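Local coordinates for protein fructose transport system repressor FruR (Pseudomonas putida, PDB 3O74) that probably binds specific DNA sites to repress or activate transcription as a LacI-family metabolic regulator whose preferred effector is fructose 1-phosphate, at residues R91-D104 / R253-F265. Residues are numbered along the deposited sequence; the frame is centred on the assembly and turned at random.
Sequences RLDPAHFCSVISDD and RYEPGVHAVGRTF
Asp104 OD1 is gripped twice by Arg263: NE gives a 2.8 Å bond lying nearly in the guanidinium plane, and NH2 adds a weak one to the same oxygen. This salt bridge closes one end of a parallel strand pair, 98-102 beside 257-261, in the periplasmic-binding-protein fold of LacI-type regulators. Asp104 begins helix 104-116, and its OD2 forms a salt bridge with Arg138; the two oxygens thus serve different arginines, which probably favours the ionised form. Arg263, extended from CG to NE, reaches the carboxylate alongside Ser102, whose OG lies over one guanidinium face, offset toward its rim.

Along the strands, N-H donors come alternately from the two sides, from Gly257 N to Phe97 O through to Asp103 N to Val261 O. Ser99 O takes the 2.7 Å bond of His259 N and a weak second one from His259 ND1, the oxygen lying at the ring edge, in its plane. On the opposite sheet face, Val258 divides its methyls: CG1 presses tightly on Ile101 CD1 at 3.4 Å, while CG2 sits over the centre of the Arg91 guanidinium.

At the far end, with CG anti to the backbone N (chi1 -172°), the Tyr254 ring reaches the start of strand 98-102. Its OH is hydrogen-bonded to Val85 O and accepts the N-H of Cys98 N at 2.9 Å.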
loop_
_atom_site.group_PDB
_atom_site.type_symbol
_atom_site.label_atom_id
_atom_site.label_comp_id
_atom_site.label_asym_id
_atom_site.label_seq_id
_atom_site.Cartn_x
_atom_site.Cartn_y
_atom_site.Cartn_z
ATOM N N ARG B 91 -15.638 -12.511 4.855
ATOM C CA ARG B 91 -16.974 -12.564 5.432
ATOM C C ARG B 91 -16.965 -12.995 6.893
ATOM O O ARG B 91 -16.131 -13.794 7.316
ATOM C CB ARG B 91 -17.859 -13.529 4.633
ATOM C CG ARG B 91 -17.493 -14.996 4.827
ATOM C CD ARG B 91 -18.628 -15.903 4.382
ATOM N NE ARG B 91 -18.904 -15.774 2.956
ATOM C CZ ARG B 91 -20.040 -16.147 2.377
ATOM N NH1 ARG B 91 -21.020 -16.667 3.106
ATOM N NH2 ARG B 91 -20.199 -15.993 1.070
ATOM N N LEU B 92 -17.892 -12.449 7.670
ATOM C CA LEU B 92 -18.205 -13.025 8.968
ATOM C C LEU B 92 -19.504 -13.832 8.836
ATOM O O LEU B 92 -20.121 -13.852 7.772
ATOM C CB LEU B 92 -18.320 -11.938 10.036
ATOM C CG LEU B 92 -17.015 -11.224 10.423
ATOM C CD1 LEU B 92 -17.271 -10.024 11.328
ATOM C CD2 LEU B 92 -16.041 -12.191 11.085
ATOM N N ASP B 93 -19.911 -14.490 9.915
ATOM C CA ASP B 93 -21.066 -15.392 9.899
ATOM C C ASP B 93 -22.299 -14.738 9.263
ATOM O O ASP B 93 -22.827 -13.759 9.780
ATOM C CB ASP B 93 -21.366 -15.836 11.333
ATOM C CG ASP B 93 -22.525 -16.810 11.428
ATOM O OD1 ASP B 93 -23.122 -17.160 10.387
ATOM O OD2 ASP B 93 -22.837 -17.223 12.563
ATOM N N PRO B 94 -22.759 -15.287 8.129
ATOM C CA PRO B 94 -23.894 -14.734 7.377
ATOM C C PRO B 94 -25.202 -14.734 8.172
ATOM O O PRO B 94 -26.152 -14.052 7.790
ATOM C CB PRO B 94 -23.996 -15.662 6.162
ATOM C CG PRO B 94 -23.297 -16.914 6.568
ATOM C CD PRO B 94 -22.201 -16.489 7.487
ATOM N N ALA B 95 -25.242 -15.485 9.266
ATOM C CA ALA B 95 -26.432 -15.542 10.106
ATOM C C ALA B 95 -26.485 -14.413 11.134
ATOM O O ALA B 95 -27.520 -14.196 11.766
ATOM C CB ALA B 95 -26.530 -16.900 10.800
ATOM N N HIS B 96 -25.379 -13.692 11.305
ATOM C CA HIS B 96 -25.316 -12.690 12.370
ATOM C C HIS B 96 -24.674 -11.354 11.981
ATOM O O HIS B 96 -24.923 -10.332 12.624
ATOM C CB HIS B 96 -24.605 -13.272 13.597
ATOM C CG HIS B 96 -25.324 -14.421 14.218
ATOM N ND1 HIS B 96 -26.439 -14.262 15.026
ATOM C CD2 HIS B 96 -25.111 -15.760 14.159
ATOM C CE1 HIS B 96 -26.866 -15.437 15.429
ATOM N NE2 HIS B 96 -26.074 -16.369 14.914
ATOM N N PHE B 97 -23.855 -11.361 10.935
ATOM C CA PHE B 97 -23.107 -10.168 10.551
ATOM C C PHE B 97 -23.369 -9.735 9.115
ATOM O O PHE B 97 -23.647 -10.551 8.241
ATOM C CB PHE B 97 -21.602 -10.395 10.735
ATOM C CG PHE B 97 -21.204 -10.720 12.143
ATOM C CD1 PHE B 97 -21.028 -12.035 12.544
ATOM C CD2 PHE B 97 -20.997 -9.710 13.069
ATOM C CE1 PHE B 97 -20.660 -12.338 13.845
ATOM C CE2 PHE B 97 -20.633 -10.005 14.370
ATOM C CZ PHE B 97 -20.465 -11.320 14.759
ATOM N N CYS B 98 -23.277 -8.432 8.886
ATOM C CA CYS B 98 -23.275 -7.874 7.544
ATOM C C CYS B 98 -21.852 -7.923 6.987
ATOM O O CYS B 98 -20.914 -7.460 7.638
ATOM C CB CYS B 98 -23.770 -6.427 7.605
ATOM S SG CYS B 98 -23.733 -5.545 6.053
ATOM N N SER B 99 -21.685 -8.485 5.791
ATOM C CA SER B 99 -20.365 -8.536 5.157
ATOM C C SER B 99 -20.412 -7.969 3.748
ATOM O O SER B 99 -21.361 -8.202 3.003
ATOM C CB SER B 99 -19.827 -9.974 5.109
ATOM O OG SER B 99 -19.792 -10.562 6.399
ATOM N N VAL B 100 -19.384 -7.215 3.383
ATOM C CA VAL B 100 -19.244 -6.769 2.003
ATOM C C VAL B 100 -17.979 -7.377 1.415
ATOM O O VAL B 100 -16.879 -7.135 1.909
ATOM C CB VAL B 100 -19.185 -5.230 1.894
ATOM C CG1 VAL B 100 -19.169 -4.796 0.432
ATOM C CG2 VAL B 100 -20.358 -4.600 2.620
ATOM N N ILE B 101 -18.135 -8.156 0.351
ATOM C CA ILE B 101 -17.025 -8.926 -0.194
ATOM C C ILE B 101 -17.033 -8.923 -1.718
ATOM O O ILE B 101 -17.956 -8.401 -2.341
ATOM C CB ILE B 101 -17.063 -10.391 0.300
ATOM C CG1 ILE B 101 -18.242 -11.155 -0.313
ATOM C CG2 ILE B 101 -17.144 -10.444 1.821
ATOM C CD1 ILE B 101 -18.284 -12.621 0.089
ATOM N N SER B 102 -15.987 -9.493 -2.313
ATOM C CA SER B 102 -15.950 -9.689 -3.754
ATOM C C SER B 102 -16.485 -11.073 -4.104
ATOM O O SER B 102 -16.411 -11.994 -3.295
ATOM C CB SER B 102 -14.534 -9.496 -4.290
ATOM O OG SER B 102 -14.136 -8.143 -4.175
ATOM N N ASP B 103 -17.043 -11.209 -5.303
ATOM C CA ASP B 103 -17.576 -12.493 -5.759
ATOM C C ASP B 103 -16.430 -13.403 -6.192
ATOM O O ASP B 103 -16.228 -13.638 -7.383
ATOM C CB ASP B 103 -18.556 -12.280 -6.911
ATOM C CG ASP B 103 -19.243 -13.562 -7.343
ATOM O OD1 ASP B 103 -18.977 -14.626 -6.742
ATOM O OD2 ASP B 103 -20.054 -13.505 -8.292
ATOM N N ASP B 104 -15.698 -13.921 -5.208
ATOM C CA ASP B 104 -14.427 -14.602 -5.447
ATOM C C ASP B 104 -14.528 -15.941 -6.168
ATOM O O ASP B 104 -13.695 -16.255 -7.015
ATOM C CB ASP B 104 -13.667 -14.779 -4.134
ATOM C CG ASP B 104 -13.094 -13.478 -3.616
ATOM O OD1 ASP B 104 -13.003 -12.510 -4.402
ATOM O OD2 ASP B 104 -12.732 -13.429 -2.424
ATOM N N ARG B 253 -30.687 0.306 11.566
ATOM C CA ARG B 253 -30.909 -0.804 10.646
ATOM C C ARG B 253 -29.658 -1.670 10.540
ATOM O O ARG B 253 -28.571 -1.166 10.254
ATOM C CB ARG B 253 -31.263 -0.283 9.253
ATOM C CG ARG B 253 -32.694 0.185 9.087
ATOM C CD ARG B 253 -32.916 0.748 7.688
ATOM N NE ARG B 253 -32.178 -0.001 6.673
ATOM C CZ ARG B 253 -31.285 0.540 5.849
ATOM N NH1 ARG B 253 -31.022 1.837 5.914
ATOM N NH2 ARG B 253 -30.658 -0.216 4.955
ATOM N N TYR B 254 -29.819 -2.971 10.747
ATOM C CA TYR B 254 -28.717 -3.913 10.583
ATOM C C TYR B 254 -29.271 -5.292 10.250
ATOM O O TYR B 254 -29.884 -5.942 11.097
ATOM C CB TYR B 254 -27.878 -3.979 11.861
ATOM C CG TYR B 254 -26.606 -4.786 11.730
ATOM C CD1 TYR B 254 -26.617 -6.162 11.895
ATOM C CD2 TYR B 254 -25.389 -4.169 11.458
ATOM C CE1 TYR B 254 -25.457 -6.907 11.782
ATOM C CE2 TYR B 254 -24.222 -4.905 11.341
ATOM C CZ TYR B 254 -24.262 -6.274 11.508
ATOM O OH TYR B 254 -23.109 -7.013 11.394
ATOM N N GLU B 255 -29.064 -5.732 9.013
ATOM C CA GLU B 255 -29.506 -7.060 8.599
ATOM C C GLU B 255 -28.308 -7.937 8.254
ATOM O O GLU B 255 -27.506 -7.585 7.391
ATOM C CB GLU B 255 -30.453 -6.970 7.399
ATOM C CG GLU B 255 -30.899 -8.329 6.863
ATOM C CD GLU B 255 -31.811 -8.222 5.653
ATOM O OE1 GLU B 255 -32.413 -7.147 5.448
ATOM O OE2 GLU B 255 -31.932 -9.218 4.908
ATOM N N PRO B 256 -28.182 -9.087 8.931
ATOM C CA PRO B 256 -27.083 -10.005 8.625
ATOM C C PRO B 256 -27.164 -10.453 7.173
ATOM O O PRO B 256 -28.263 -10.589 6.630
ATOM C CB PRO B 256 -27.344 -11.196 9.554
ATOM C CG PRO B 256 -28.230 -10.665 10.635
ATOM C CD PRO B 256 -29.067 -9.606 9.989
ATOM N N GLY B 257 -26.015 -10.672 6.546
ATOM C CA GLY B 257 -25.997 -11.133 5.173
ATOM C C GLY B 257 -24.754 -10.699 4.428
ATOM O O GLY B 257 -24.095 -9.733 4.804
ATOM N N VAL B 258 -24.440 -11.424 3.363
ATOM C CA VAL B 258 -23.278 -11.119 2.539
ATOM C C VAL B 258 -23.660 -10.287 1.319
ATOM O O VAL B 258 -24.603 -10.620 0.601
ATOM C CB VAL B 258 -22.586 -12.413 2.072
ATOM C CG1 VAL B 258 -21.486 -12.098 1.081
ATOM C CG2 VAL B 258 -22.054 -13.182 3.271
ATOM N N HIS B 259 -22.931 -9.199 1.092
ATOM C CA HIS B 259 -23.110 -8.393 -0.111
ATOM C C HIS B 259 -21.890 -8.576 -0.998
ATOM O O HIS B 259 -20.787 -8.171 -0.639
ATOM C CB HIS B 259 -23.277 -6.915 0.243
ATOM C CG HIS B 259 -24.457 -6.635 1.121
ATOM N ND1 HIS B 259 -24.466 -6.932 2.463
ATOM C CD2 HIS B 259 -25.665 -6.091 0.840
ATOM C CE1 HIS B 259 -25.636 -6.582 2.978
ATOM N NE2 HIS B 259 -26.376 -6.071 2.020
ATOM N N ALA B 260 -22.087 -9.200 -2.153
ATOM C CA ALA B 260 -20.977 -9.533 -3.035
ATOM C C ALA B 260 -20.860 -8.565 -4.201
ATOM O O ALA B 260 -21.842 -8.275 -4.874
ATOM C CB ALA B 260 -21.109 -10.967 -3.541
ATOM N N VAL B 261 -19.647 -8.077 -4.437
ATOM C CA VAL B 261 -19.378 -7.194 -5.565
ATOM C C VAL B 261 -18.493 -7.910 -6.573
ATOM O O VAL B 261 -17.472 -8.495 -6.206
ATOM C CB VAL B 261 -18.675 -5.908 -5.108
ATOM C CG1 VAL B 261 -18.389 -4.995 -6.300
ATOM C CG2 VAL B 261 -19.506 -5.193 -4.063
ATOM N N GLY B 262 -18.881 -7.861 -7.844
ATOM C CA GLY B 262 -18.111 -8.508 -8.892
ATOM C C GLY B 262 -16.710 -7.936 -9.021
ATOM O O GLY B 262 -16.485 -6.749 -8.772
ATOM N N ARG B 263 -15.762 -8.785 -9.399
ATOM C CA ARG B 263 -14.420 -8.330 -9.733
ATOM C C ARG B 263 -14.349 -7.980 -11.217
ATOM O O ARG B 263 -15.110 -8.511 -12.023
ATOM C CB ARG B 263 -13.389 -9.410 -9.397
ATOM C CG ARG B 263 -13.175 -9.624 -7.904
ATOM C CD ARG B 263 -12.086 -10.653 -7.624
ATOM N NE ARG B 263 -11.822 -10.767 -6.192
ATOM C CZ ARG B 263 -10.804 -10.180 -5.569
ATOM N NH1 ARG B 263 -9.938 -9.448 -6.253
ATOM N NH2 ARG B 263 -10.646 -10.334 -4.260
ATOM N N THR B 264 -13.440 -7.080 -11.582
ATOM C CA THR B 264 -13.239 -6.749 -12.988
ATOM C C THR B 264 -12.128 -7.611 -13.580
ATOM O O THR B 264 -11.094 -7.830 -12.946
ATOM C CB THR B 264 -12.935 -5.256 -13.191
ATOM O OG1 THR B 264 -11.790 -4.887 -12.414
ATOM C CG2 THR B 264 -14.129 -4.415 -12.756
ATOM N N PHE B 265 -12.353 -8.116 -14.788
ATOM C CA PHE B 265 -11.387 -8.994 -15.437
ATOM C C PHE B 265 -10.402 -8.183 -16.276
ATOM O O PHE B 265 -10.796 -7.465 -17.198
ATOM C CB PHE B 265 -12.108 -10.026 -16.309
ATOM C CG PHE B 265 -11.304 -11.273 -16.577
ATOM C CD1 PHE B 265 -11.899 -12.383 -17.156
ATOM C CD2 PHE B 265 -9.960 -11.338 -16.247
ATOM C CE1 PHE B 265 -11.170 -13.532 -17.407
ATOM C CE2 PHE B 265 -9.226 -12.487 -16.495
ATOM C CZ PHE B 265 -9.832 -13.584 -17.075
HETATM O O HOH W 1 -14.994 -6.451 -6.244
HETATM O O HOH W 2 -16.247 -11.587 -9.597
#